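Local coordinates for stage III sporulation protein AH (Bacillus subtilis, PDB 3TUF), which forms, together with SpoIIQ, an intercellular channel between mother cell and forespore that allows activation of forespore-specific gene expression during sporulation, at residues 87-92 and 146-151; 131-136 and 151-156; 139-144 and 173-178; 157-162 and 188-193. All blocks are in the same frame, centred on the assembly; numbering follows the deposited sequence.

Overall arrangement
From the N terminus, helix 84-107 runs out and helix 114-143 comes back, and the chain then enters a three-stranded sheet in the order 149-152, 157-163, 188-194. Contact 1 closes the longest loop, bringing the start of the first helix against the first strand. Contact 2 crosses it, tying the second helix to the end of that same strand, with Val151 shared between the two. Contact 3 crosses both, joining the end of helix 114-143 to helix 169-177. Contact 4 opens only after contacts 1 and 2 have closed; it crosses contact 3 and pairs the parallel strands of the sheet that the helices of contact 3 cover.

Contact 1: 87-92 and 146-151; sequences TYRLDL and YEDALV
Leu150 and Arg89, then Tyr88, bury the most surface here. The two methyls of Leu150 straddle one corner of the Tyr88 ring: CD2 of Leu150 lies 3.5 Å from CD2 of Tyr88, and its CD1 is almost as near the same ring atom. The ring, met obliquely, extends its hydroxyl to Asn152. A branched aliphatic suits this place because CD1 also serves Arg89, sitting over one face of the guanidinium and 3.9 Å from CG of Arg89. Arg89 runs the opposite way alongside Leu150, with a kink at its second torsion (-145°) that turns NH2 to the strand. NH2 of Arg89 makes a salt bridge of 3.1 Å with OD1 of Asp148, the guanidinium and carboxylate planes turned 15° from each other, and lies 2.8 Å from the carbonyl O of Ala149. OD1 of Asp148 also accepts from N of Ala149, from the same face of the carboxylate. With an alanine at Asp148, the Arg89 guanidinium is likely to lose its main anionic mate across this contact and be freer to turn. Arg89 also packs on Thr139 of the second SpoIIIAH subunit. The contact thus pairs an apolar patch with an ionic bond, the leucine shielding one face of the charged group.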
loop_
_atom_site.group_PDB
_atom_site.type_symbol
_atom_site.label_atom_id
_atom_site.label_comp_id
_atom_site.label_asym_id
_atom_site.label_seq_id
_atom_site.Cartn_x
_atom_site.Cartn_y
_atom_site.Cartn_z
ATOM N N THR B 87 -2.591 -12.210 -8.971
ATOM C CA THR B 87 -3.649 -11.635 -9.811
ATOM C C THR B 87 -4.509 -10.629 -9.035
ATOM O O THR B 87 -4.750 -9.492 -9.463
ATOM C CB THR B 87 -4.515 -12.692 -10.476
ATOM O OG1 THR B 87 -3.658 -13.645 -11.123
ATOM C CG2 THR B 87 -5.407 -12.042 -11.524
ATOM N N TYR B 88 -4.962 -11.058 -7.867
ATOM C CA TYR B 88 -5.766 -10.212 -7.007
ATOM C C TYR B 88 -5.065 -8.869 -6.666
ATOM O O TYR B 88 -5.625 -7.782 -6.869
ATOM C CB TYR B 88 -6.138 -11.007 -5.761
ATOM C CG TYR B 88 -7.181 -10.347 -4.894
ATOM C CD1 TYR B 88 -8.549 -10.541 -5.127
ATOM C CD2 TYR B 88 -6.806 -9.530 -3.831
ATOM C CE1 TYR B 88 -9.521 -9.926 -4.321
ATOM C CE2 TYR B 88 -7.770 -8.906 -3.019
ATOM C CZ TYR B 88 -9.118 -9.109 -3.267
ATOM O OH TYR B 88 -10.046 -8.490 -2.442
ATOM N N ARG B 89 -3.835 -8.932 -6.165
ATOM C CA ARG B 89 -3.140 -7.709 -5.807
ATOM C C ARG B 89 -3.116 -6.757 -7.024
ATOM O O ARG B 89 -3.534 -5.557 -6.956
ATOM C CB ARG B 89 -1.747 -8.032 -5.302
ATOM C CG ARG B 89 -1.684 -8.606 -3.873
ATOM C CD ARG B 89 -0.430 -8.113 -3.161
ATOM N NE ARG B 89 -0.286 -8.707 -1.823
ATOM C CZ ARG B 89 0.157 -9.953 -1.599
ATOM N NH1 ARG B 89 0.538 -10.768 -2.597
ATOM N NH2 ARG B 89 0.244 -10.388 -0.360
ATOM N N LEU B 90 -2.672 -7.308 -8.152
ATOM C CA LEU B 90 -2.741 -6.545 -9.404
ATOM C C LEU B 90 -4.108 -5.911 -9.696
ATOM O O LEU B 90 -4.179 -4.665 -9.894
ATOM C CB LEU B 90 -2.212 -7.360 -10.583
ATOM C CG LEU B 90 -0.685 -7.297 -10.487
ATOM C CD1 LEU B 90 -0.012 -8.288 -11.395
ATOM C CD2 LEU B 90 -0.177 -5.855 -10.726
ATOM N N ASP B 91 -5.171 -6.740 -9.693
ATOM C CA ASP B 91 -6.485 -6.197 -9.991
ATOM C C ASP B 91 -6.955 -5.165 -8.939
ATOM O O ASP B 91 -7.506 -4.091 -9.274
ATOM C CB ASP B 91 -7.479 -7.323 -10.204
ATOM C CG ASP B 91 -7.137 -8.180 -11.453
ATOM O OD1 ASP B 91 -6.349 -7.748 -12.383
ATOM O OD2 ASP B 91 -7.667 -9.307 -11.497
ATOM N N LEU B 92 -6.694 -5.474 -7.667
ATOM C CA LEU B 92 -6.985 -4.526 -6.604
ATOM C C LEU B 92 -6.313 -3.162 -6.864
ATOM O O LEU B 92 -6.993 -2.107 -6.864
ATOM C CB LEU B 92 -6.588 -5.091 -5.245
ATOM C CG LEU B 92 -6.960 -4.222 -4.020
ATOM C CD1 LEU B 92 -8.434 -3.834 -4.134
ATOM C CD2 LEU B 92 -6.687 -4.964 -2.721
ATOM N N TYR B 146 3.321 -16.632 8.902
ATOM C CA TYR B 146 2.625 -17.024 7.670
ATOM C C TYR B 146 3.466 -16.624 6.486
ATOM O O TYR B 146 4.015 -15.505 6.442
ATOM C CB TYR B 146 1.199 -16.495 7.575
ATOM C CG TYR B 146 0.261 -17.152 8.580
ATOM C CD1 TYR B 146 -0.276 -18.428 8.344
ATOM C CD2 TYR B 146 -0.063 -16.515 9.754
ATOM C CE1 TYR B 146 -1.123 -19.052 9.278
ATOM C CE2 TYR B 146 -0.895 -17.116 10.692
ATOM C CZ TYR B 146 -1.433 -18.385 10.459
ATOM O OH TYR B 146 -2.256 -18.977 11.409
ATOM N N GLU B 147 3.596 -17.559 5.549
ATOM C CA GLU B 147 4.426 -17.364 4.344
ATOM C C GLU B 147 3.959 -16.193 3.434
ATOM O O GLU B 147 4.770 -15.450 2.865
ATOM C CB GLU B 147 4.526 -18.687 3.585
ATOM C CG GLU B 147 5.137 -18.618 2.203
ATOM C CD GLU B 147 4.274 -19.356 1.193
ATOM O OE1 GLU B 147 4.004 -18.787 0.105
ATOM O OE2 GLU B 147 3.833 -20.494 1.508
ATOM N N ASP B 148 2.654 -16.008 3.318
ATOM C CA ASP B 148 2.122 -14.831 2.637
ATOM C C ASP B 148 0.709 -14.599 3.170
ATOM O O ASP B 148 0.102 -15.529 3.716
ATOM C CB ASP B 148 2.094 -15.049 1.114
ATOM C CG ASP B 148 1.990 -13.730 0.326
ATOM O OD1 ASP B 148 1.866 -12.632 0.947
ATOM O OD2 ASP B 148 2.039 -13.792 -0.932
ATOM N N ALA B 149 0.204 -13.372 3.018
ATOM C CA ALA B 149 -1.148 -13.013 3.429
ATOM C C ALA B 149 -1.709 -11.914 2.561
ATOM O O ALA B 149 -0.953 -11.105 2.032
ATOM C CB ALA B 149 -1.156 -12.539 4.858
ATOM N N LEU B 150 -3.041 -11.838 2.469
ATOM C CA LEU B 150 -3.688 -10.848 1.614
ATOM C C LEU B 150 -4.923 -10.322 2.312
ATOM O O LEU B 150 -5.702 -11.130 2.858
ATOM C CB LEU B 150 -4.054 -11.539 0.316
ATOM C CG LEU B 150 -4.970 -10.863 -0.656
ATOM C CD1 LEU B 150 -4.302 -9.653 -1.212
ATOM C CD2 LEU B 150 -5.307 -11.917 -1.787
ATOM N N VAL B 151 -5.115 -9.013 2.287
ATOM C CA VAL B 151 -6.070 -8.368 3.179
ATOM C C VAL B 151 -6.751 -7.263 2.424
ATOM O O VAL B 151 -6.103 -6.320 1.909
ATOM C CB VAL B 151 -5.384 -7.654 4.425
ATOM C CG1 VAL B 151 -6.413 -6.764 5.257
ATOM C CG2 VAL B 151 -4.670 -8.645 5.371
#

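Contact 2: 131-136 and 151-156; sequences EGTEKQ and VNAEGD
OE2 of Glu134 receives the backbone N-H of Ala153 at 2.8 Å, nearly straight (171° at the hydrogen), the donor standing above the carboxylate plane. The methyl of Ala153 rests on the aliphatic part of the same side chain, 3.7 Å from CG of Glu134, and also lies 4.0 Å from CG2 of Thr133. Alanine suits this place because its small methyl lets the chain just past the strand come close to the helix. Val151 fills the next site, its CG1 3.9 Å from CA of Glu134. The glutamate chain is extended beyond CG (chi2 -175°), which carries the carboxylate out to the N-H just past the strand end. Further out, Arg96 of the first helix forms salt bridges with Glu134, Glu131 and Glu154, probably keeping Glu134 ionised. A glutamine in its place would probably leave Arg96 with one anionic mate fewer and the N-H of Ala153 with a weaker acceptor. At the strand end, OD1 of Asn152 accepts from N of Glu154 at 2.9 Å, an Asx turn that bends the chain out of strand 149-152. The turn of hairpin 149-163 is thus held against the long helix, consistent with the alpha-beta-beta-alpha-beta arrangement of ring-building motifs, the family's clan.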
loop_
_atom_site.group_PDB
_atom_site.type_symbol
_atom_site.label_atom_id
_atom_site.label_comp_id
_atom_site.label_asym_id
_atom_site.label_seq_id
_atom_site.Cartn_x
_atom_site.Cartn_y
_atom_site.Cartn_z
ATOM N N GLU B 131 -5.826 1.480 2.798
ATOM C CA GLU B 131 -4.540 1.041 2.215
ATOM C C GLU B 131 -3.524 0.715 3.313
ATOM O O GLU B 131 -2.895 -0.358 3.290
ATOM C CB GLU B 131 -3.896 2.098 1.262
ATOM C CG GLU B 131 -4.655 2.550 -0.042
ATOM C CD GLU B 131 -4.599 1.507 -1.194
ATOM O OE1 GLU B 131 -3.971 0.424 -0.987
ATOM O OE2 GLU B 131 -5.178 1.781 -2.305
ATOM N N GLY B 132 -3.363 1.657 4.256
ATOM C CA GLY B 132 -2.393 1.502 5.351
ATOM C C GLY B 132 -2.700 0.304 6.248
ATOM O O GLY B 132 -1.780 -0.473 6.635
ATOM N N THR B 133 -4.001 0.164 6.569
ATOM C CA THR B 133 -4.509 -0.937 7.365
ATOM C C THR B 133 -4.187 -2.279 6.733
ATOM O O THR B 133 -3.683 -3.177 7.405
ATOM C CB THR B 133 -6.001 -0.829 7.504
ATOM O OG1 THR B 133 -6.300 0.264 8.390
ATOM C CG2 THR B 133 -6.634 -2.187 8.037
ATOM N N GLU B 134 -4.454 -2.422 5.443
ATOM C CA GLU B 134 -4.150 -3.679 4.791
ATOM C C GLU B 134 -2.666 -4.056 4.755
ATOM O O GLU B 134 -2.327 -5.218 5.036
ATOM C CB GLU B 134 -4.640 -3.616 3.379
ATOM C CG GLU B 134 -5.999 -3.044 3.299
ATOM C CD GLU B 134 -6.506 -3.097 1.894
ATOM O OE1 GLU B 134 -5.649 -3.213 0.983
ATOM O OE2 GLU B 134 -7.744 -3.048 1.709
ATOM N N LYS B 135 -1.798 -3.092 4.371
ATOM C CA LYS B 135 -0.338 -3.296 4.344
ATOM C C LYS B 135 0.121 -3.685 5.771
ATOM O O LYS B 135 0.816 -4.716 5.984
ATOM C CB LYS B 135 0.445 -2.043 3.809
ATOM C CG LYS B 135 0.151 -1.613 2.303
ATOM C CD LYS B 135 0.817 -0.241 1.792
ATOM C CE LYS B 135 2.344 -0.361 1.598
ATOM N NZ LYS B 135 3.112 0.687 0.740
ATOM N N GLN B 136 -0.273 -2.910 6.770
ATOM C CA GLN B 136 0.231 -3.258 8.103
ATOM C C GLN B 136 -0.257 -4.670 8.591
ATOM O O GLN B 136 0.525 -5.507 9.198
ATOM C CB GLN B 136 -0.118 -2.164 9.107
ATOM C CG GLN B 136 0.723 -2.199 10.364
ATOM C CD GLN B 136 -0.050 -1.668 11.539
ATOM O OE1 GLN B 136 -1.042 -2.273 12.002
ATOM N NE2 GLN B 136 0.375 -0.513 12.021
ATOM N N VAL B 151 -5.115 -9.013 2.287
ATOM C CA VAL B 151 -6.070 -8.368 3.179
ATOM C C VAL B 151 -6.751 -7.263 2.424
ATOM O O VAL B 151 -6.103 -6.320 1.909
ATOM C CB VAL B 151 -5.384 -7.654 4.425
ATOM C CG1 VAL B 151 -6.413 -6.764 5.257
ATOM C CG2 VAL B 151 -4.670 -8.645 5.371
ATOM N N ASN B 152 -8.070 -7.326 2.398
ATOM C CA ASN B 152 -8.841 -6.287 1.751
ATOM C C ASN B 152 -9.785 -5.778 2.800
ATOM O O ASN B 152 -10.640 -6.528 3.309
ATOM C CB ASN B 152 -9.553 -6.811 0.467
ATOM C CG ASN B 152 -10.520 -5.772 -0.157
ATOM O OD1 ASN B 152 -11.082 -4.891 0.499
ATOM N ND2 ASN B 152 -10.731 -5.906 -1.447
ATOM N N ALA B 153 -9.611 -4.508 3.127
ATOM C CA ALA B 153 -10.263 -3.922 4.279
ATOM C C ALA B 153 -11.240 -2.882 3.809
ATOM O O ALA B 153 -11.667 -2.002 4.569
ATOM C CB ALA B 153 -9.223 -3.289 5.185
ATOM N N GLU B 154 -11.608 -2.970 2.545
ATOM C CA GLU B 154 -12.316 -1.849 1.946
ATOM C C GLU B 154 -13.800 -1.680 2.294
ATOM O O GLU B 154 -14.269 -0.539 2.416
ATOM C CB GLU B 154 -12.139 -1.829 0.452
ATOM C CG GLU B 154 -12.462 -0.500 -0.101
ATOM C CD GLU B 154 -12.132 -0.432 -1.573
ATOM O OE1 GLU B 154 -11.891 -1.523 -2.207
ATOM O OE2 GLU B 154 -12.115 0.720 -2.083
ATOM N N GLY B 155 -14.543 -2.758 2.434
ATOM C CA GLY B 155 -15.983 -2.588 2.538
ATOM C C GLY B 155 -16.582 -2.766 3.923
ATOM O O GLY B 155 -16.067 -2.258 4.911
ATOM N N ASP B 156 -17.698 -3.493 3.963
ATOM C CA ASP B 156 -18.385 -3.826 5.191
ATOM C C ASP B 156 -17.705 -4.984 5.903
ATOM O O ASP B 156 -17.875 -5.158 7.099
ATOM C CB ASP B 156 -19.818 -4.233 4.873
ATOM C CG ASP B 156 -20.763 -3.036 4.712
ATOM O OD1 ASP B 156 -20.362 -1.897 5.078
ATOM O OD2 ASP B 156 -21.915 -3.254 4.235
#

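Contact 3: 139-144 and 173-178; sequences TLIKTQ and TAIIDL
CD1 of Ile141 meets two side chains of segment 173-178, 3.9 Å from CG2 of Ile175 and at the same distance from CD1 of Leu178. This is the tight part of the contact. Ile141 and Ile175 cross at about a right angle and touch methyl to methyl; the first torsion of Ile175 (chi1 -70°) turns its CG2 toward Ile141. Beta-branched isoleucines suit the place because they present methyls in two directions: both residues also rest on Val162 of the sheet and on Tyr146. Toward the edge the packing thins. Leu178 has more of its surface buried than any other residue here, yet beyond Ile141 its CD1 finds only CB of Leu140 at 4.2 Å and CG of Gln144 at 4.4 Å. Gln144 merely brushes Leu178 at this exposed edge, and its amide may face solvent. As the helix finishes, the hydroxyl of Thr143 donates to O of Leu140 at 2.7 Å, on a lone pair. Helix 169-177 turns another flank to SpoIIQ, where Asp177 bridges to Lys67 of that chain. The joint between the two helices is purely apolar: it depends on fit and exclusion of water, with no directed bond to fix the angle.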
loop_
_atom_site.group_PDB
_atom_site.type_symbol
_atom_site.label_atom_id
_atom_site.label_comp_id
_atom_site.label_asym_id
_atom_site.label_seq_id
_atom_site.Cartn_x
_atom_site.Cartn_y
_atom_site.Cartn_z
ATOM N N THR B 139 1.746 -7.325 6.837
ATOM C CA THR B 139 3.060 -7.408 7.477
ATOM C C THR B 139 2.994 -8.146 8.835
ATOM O O THR B 139 3.798 -9.079 9.068
ATOM C CB THR B 139 3.723 -6.034 7.695
ATOM O OG1 THR B 139 3.803 -5.277 6.465
ATOM C CG2 THR B 139 5.123 -6.263 8.197
ATOM N N LEU B 140 2.055 -7.751 9.708
ATOM C CA LEU B 140 1.932 -8.408 11.023
ATOM C C LEU B 140 1.743 -9.920 10.905
ATOM O O LEU B 140 2.480 -10.687 11.567
ATOM C CB LEU B 140 0.811 -7.804 11.839
ATOM C CG LEU B 140 1.124 -6.342 12.258
ATOM C CD1 LEU B 140 -0.123 -5.484 12.677
ATOM C CD2 LEU B 140 2.213 -6.270 13.337
ATOM N N ILE B 141 0.822 -10.354 10.040
ATOM C CA ILE B 141 0.489 -11.773 9.914
ATOM C C ILE B 141 1.712 -12.527 9.510
ATOM O O ILE B 141 1.979 -13.634 10.001
ATOM C CB ILE B 141 -0.440 -12.022 8.711
ATOM C CG1 ILE B 141 -1.522 -10.919 8.613
ATOM C CG2 ILE B 141 -0.924 -13.531 8.614
ATOM C CD1 ILE B 141 -2.742 -11.159 9.312
ATOM N N LYS B 142 2.430 -11.926 8.558
ATOM C CA LYS B 142 3.582 -12.574 7.979
ATOM C C LYS B 142 4.538 -12.813 9.122
ATOM O O LYS B 142 5.077 -13.940 9.264
ATOM C CB LYS B 142 4.221 -11.729 6.869
ATOM C CG LYS B 142 3.470 -11.854 5.505
ATOM C CD LYS B 142 4.159 -11.142 4.232
ATOM C CE LYS B 142 4.515 -9.634 4.484
ATOM N NZ LYS B 142 4.588 -8.728 3.315
ATOM N N THR B 143 4.696 -11.787 9.982
ATOM C CA THR B 143 5.582 -11.942 11.164
ATOM C C THR B 143 5.092 -13.068 12.058
ATOM O O THR B 143 5.867 -13.569 12.881
ATOM C CB THR B 143 5.744 -10.713 12.128
ATOM O OG1 THR B 143 4.723 -10.760 13.138
ATOM C CG2 THR B 143 5.732 -9.384 11.430
ATOM N N GLN B 144 3.821 -13.460 11.953
ATOM C CA GLN B 144 3.419 -14.559 12.821
ATOM C C GLN B 144 3.685 -15.930 12.230
ATOM O O GLN B 144 3.108 -16.912 12.665
ATOM C CB GLN B 144 1.971 -14.401 13.336
ATOM C CG GLN B 144 1.803 -13.094 14.128
ATOM C CD GLN B 144 2.710 -13.048 15.354
ATOM O OE1 GLN B 144 3.544 -12.144 15.516
ATOM N NE2 GLN B 144 2.563 -13.997 16.200
ATOM N N THR B 173 -8.211 -17.181 15.172
ATOM C CA THR B 173 -8.483 -16.215 16.215
ATOM C C THR B 173 -7.180 -15.383 16.498
ATOM O O THR B 173 -7.207 -14.133 16.752
ATOM C CB THR B 173 -9.110 -16.949 17.376
ATOM O OG1 THR B 173 -9.870 -16.022 18.162
ATOM C CG2 THR B 173 -8.050 -17.656 18.202
ATOM N N ALA B 174 -6.033 -16.033 16.397
ATOM C CA ALA B 174 -4.778 -15.271 16.531
ATOM C C ALA B 174 -4.638 -14.247 15.369
ATOM O O ALA B 174 -4.172 -13.120 15.582
ATOM C CB ALA B 174 -3.583 -16.202 16.618
ATOM N N ILE B 175 -5.090 -14.600 14.170
ATOM C CA ILE B 175 -5.120 -13.599 13.109
ATOM C C ILE B 175 -6.124 -12.487 13.375
ATOM O O ILE B 175 -5.810 -11.314 13.273
ATOM C CB ILE B 175 -5.368 -14.250 11.803
ATOM C CG1 ILE B 175 -4.103 -15.063 11.448
ATOM C CG2 ILE B 175 -5.815 -13.179 10.694
ATOM C CD1 ILE B 175 -4.238 -15.806 10.117
ATOM N N ILE B 176 -7.339 -12.839 13.761
ATOM C CA ILE B 176 -8.360 -11.818 14.034
ATOM C C ILE B 176 -7.919 -10.918 15.172
ATOM O O ILE B 176 -8.287 -9.743 15.243
ATOM C CB ILE B 176 -9.756 -12.435 14.314
ATOM C CG1 ILE B 176 -10.314 -13.039 13.050
ATOM C CG2 ILE B 176 -10.736 -11.363 14.840
ATOM C CD1 ILE B 176 -11.520 -13.994 13.367
ATOM N N ASP B 177 -7.087 -11.457 16.055
ATOM C CA ASP B 177 -6.560 -10.578 17.149
ATOM C C ASP B 177 -5.719 -9.386 16.647
ATOM O O ASP B 177 -5.772 -8.293 17.260
ATOM C CB ASP B 177 -5.897 -11.390 18.262
ATOM C CG ASP B 177 -6.926 -12.215 19.045
ATOM O OD1 ASP B 177 -8.178 -11.883 18.935
ATOM O OD2 ASP B 177 -6.485 -13.185 19.738
ATOM N N LEU B 178 -5.034 -9.571 15.491
ATOM C CA LEU B 178 -4.249 -8.460 14.864
ATOM C C LEU B 178 -5.106 -7.269 14.378
ATOM O O LEU B 178 -4.584 -6.165 14.174
ATOM C CB LEU B 178 -3.317 -8.968 13.800
ATOM C CG LEU B 178 -2.558 -10.197 14.271
ATOM C CD1 LEU B 178 -1.857 -10.864 13.050
ATOM C CD2 LEU B 178 -1.572 -9.874 15.368
#

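Contact 4: 157-162 and 188-193; sequences KINITV and DVAVTF
Lys157 pairs with Asp188, and the two strands run parallel in step to Val162 with Phe193, at 14°. Backbone bonds alternate: N of Ala190 to O of Ile158 is 2.8 Å and nearly straight (176°), whereas N of Ile160 to O of Ala190, at 3.0 Å, is weak. CA-H...O contacts fill the spaces between, the shortest from CA of Val191 to O of Ile160 at 3.2 Å. On the apolar face, covered by helix 169-177, beta-branched and aromatic side chains, which suit strands, lie against one another: CD1 of Ile160 is 4.2 Å from CG2 of Val191, and CG1 of Val162 4.1 Å from CD2 of Phe193. On the polar face, kinks at its second and third torsions fold the Lys157 chain over the strand pair, CD of Lys157 passing 3.8 Å from CB of Ala190. A water accepts from NZ of Lys157 and donates to OD2 of Asp188; a second joins ND2 of Asn159 to OG1 of Thr192. Asp188 and Thr192 also hydrogen-bond to Ser79 and Thr77 of SpoIIQ, whose strand pairs antiparallel with residues 190-192. Strand, helix and parallel strand form a beta-alpha-beta crossover whose edge strand carries the sheet into the channel partner.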
loop_
_atom_site.group_PDB
_atom_site.type_symbol
_atom_site.label_atom_id
_atom_site.label_comp_id
_atom_site.label_asym_id
_atom_site.label_seq_id
_atom_site.Cartn_x
_atom_site.Cartn_y
_atom_site.Cartn_z
ATOM N N LYS B 157 -16.964 -5.792 5.166
ATOM C CA LYS B 157 -16.342 -6.929 5.735
ATOM C C LYS B 157 -14.890 -6.679 5.458
ATOM O O LYS B 157 -14.567 -5.896 4.540
ATOM C CB LYS B 157 -16.784 -8.133 4.954
ATOM C CG LYS B 157 -16.749 -9.397 5.762
ATOM C CD LYS B 157 -16.326 -10.598 4.941
ATOM C CE LYS B 157 -17.473 -11.126 4.121
ATOM N NZ LYS B 157 -17.212 -12.559 3.763
ATOM N N ILE B 158 -14.023 -7.304 6.260
ATOM C CA ILE B 158 -12.592 -7.357 5.997
ATOM C C ILE B 158 -12.218 -8.791 5.583
ATOM O O ILE B 158 -12.413 -9.746 6.350
ATOM C CB ILE B 158 -11.792 -7.074 7.281
ATOM C CG1 ILE B 158 -12.293 -5.832 8.050
ATOM C CG2 ILE B 158 -10.347 -7.014 6.985
ATOM C CD1 ILE B 158 -12.541 -4.535 7.220
ATOM N N ASN B 159 -11.646 -8.962 4.408
ATOM C CA ASN B 159 -11.286 -10.294 3.943
ATOM C C ASN B 159 -9.844 -10.488 4.026
ATOM O O ASN B 159 -9.075 -9.598 3.600
ATOM C CB ASN B 159 -11.699 -10.498 2.494
ATOM C CG ASN B 159 -13.127 -10.762 2.406
ATOM O OD1 ASN B 159 -13.939 -9.846 2.102
ATOM N ND2 ASN B 159 -13.510 -12.004 2.771
ATOM N N ILE B 160 -9.453 -11.637 4.553
ATOM C CA ILE B 160 -8.060 -11.851 4.820
ATOM C C ILE B 160 -7.826 -13.230 4.382
ATOM O O ILE B 160 -8.533 -14.167 4.805
ATOM C CB ILE B 160 -7.791 -11.863 6.305
ATOM C CG1 ILE B 160 -8.170 -10.501 6.909
ATOM C CG2 ILE B 160 -6.286 -12.354 6.646
ATOM C CD1 ILE B 160 -8.000 -10.497 8.438
ATOM N N THR B 161 -6.824 -13.381 3.529
ATOM C CA THR B 161 -6.533 -14.706 3.023
ATOM C C THR B 161 -5.097 -14.964 3.334
ATOM O O THR B 161 -4.214 -14.086 3.137
ATOM C CB THR B 161 -6.837 -14.852 1.507
ATOM O OG1 THR B 161 -8.080 -14.193 1.222
ATOM C CG2 THR B 161 -6.917 -16.358 1.099
ATOM N N VAL B 162 -4.874 -16.161 3.852
ATOM C CA VAL B 162 -3.590 -16.521 4.383
ATOM C C VAL B 162 -3.187 -17.831 3.688
ATOM O O VAL B 162 -4.017 -18.734 3.493
ATOM C CB VAL B 162 -3.719 -16.558 5.928
ATOM C CG1 VAL B 162 -2.890 -17.642 6.559
ATOM C CG2 VAL B 162 -3.389 -15.177 6.488
ATOM N N ASP B 188 -17.569 -7.014 9.860
ATOM C CA ASP B 188 -17.344 -8.451 10.005
ATOM C C ASP B 188 -15.906 -8.616 9.535
ATOM O O ASP B 188 -15.342 -7.690 8.929
ATOM C CB ASP B 188 -18.401 -9.316 9.227
ATOM C CG ASP B 188 -18.229 -10.861 9.467
ATOM O OD1 ASP B 188 -17.584 -11.303 10.475
ATOM O OD2 ASP B 188 -18.723 -11.662 8.622
ATOM N N VAL B 189 -15.319 -9.761 9.849
ATOM C CA VAL B 189 -13.961 -10.054 9.523
ATOM C C VAL B 189 -13.947 -11.519 9.112
ATOM O O VAL B 189 -14.413 -12.375 9.840
ATOM C CB VAL B 189 -13.080 -9.898 10.796
ATOM C CG1 VAL B 189 -11.702 -10.466 10.562
ATOM C CG2 VAL B 189 -12.961 -8.438 11.275
ATOM N N ALA B 190 -13.398 -11.835 7.948
ATOM C CA ALA B 190 -13.354 -13.225 7.552
ATOM C C ALA B 190 -11.921 -13.617 7.247
ATOM O O ALA B 190 -11.130 -12.775 6.785
ATOM C CB ALA B 190 -14.275 -13.435 6.339
ATOM N N VAL B 191 -11.551 -14.855 7.530
ATOM C CA VAL B 191 -10.177 -15.262 7.356
ATOM C C VAL B 191 -10.212 -16.580 6.689
ATOM O O VAL B 191 -10.757 -17.542 7.264
ATOM C CB VAL B 191 -9.536 -15.512 8.692
ATOM C CG1 VAL B 191 -8.069 -15.985 8.541
ATOM C CG2 VAL B 191 -9.619 -14.248 9.476
ATOM N N THR B 192 -9.628 -16.656 5.491
ATOM C CA THR B 192 -9.602 -17.900 4.727
ATOM C C THR B 192 -8.191 -18.416 4.659
ATOM O O THR B 192 -7.281 -17.636 4.439
ATOM C CB THR B 192 -10.025 -17.592 3.308
ATOM O OG1 THR B 192 -11.247 -16.840 3.360
ATOM C CG2 THR B 192 -10.205 -18.867 2.488
ATOM N N PHE B 193 -8.019 -19.726 4.826
ATOM C CA PHE B 193 -6.705 -20.386 4.739
ATOM C C PHE B 193 -6.606 -21.205 3.457
ATOM O O PHE B 193 -7.273 -22.227 3.317
ATOM C CB PHE B 193 -6.482 -21.318 5.931
ATOM C CG PHE B 193 -6.509 -20.615 7.270
ATOM C CD1 PHE B 193 -7.691 -20.041 7.763
ATOM C CD2 PHE B 193 -5.381 -20.521 8.027
ATOM C CE1 PHE B 193 -7.720 -19.353 9.000
ATOM C CE2 PHE B 193 -5.410 -19.852 9.248
ATOM C CZ PHE B 193 -6.586 -19.275 9.734
HETATM O O HOH W 1 -18.924 -13.299 5.928
HETATM O O HOH W 2 -11.780 -14.304 3.767
#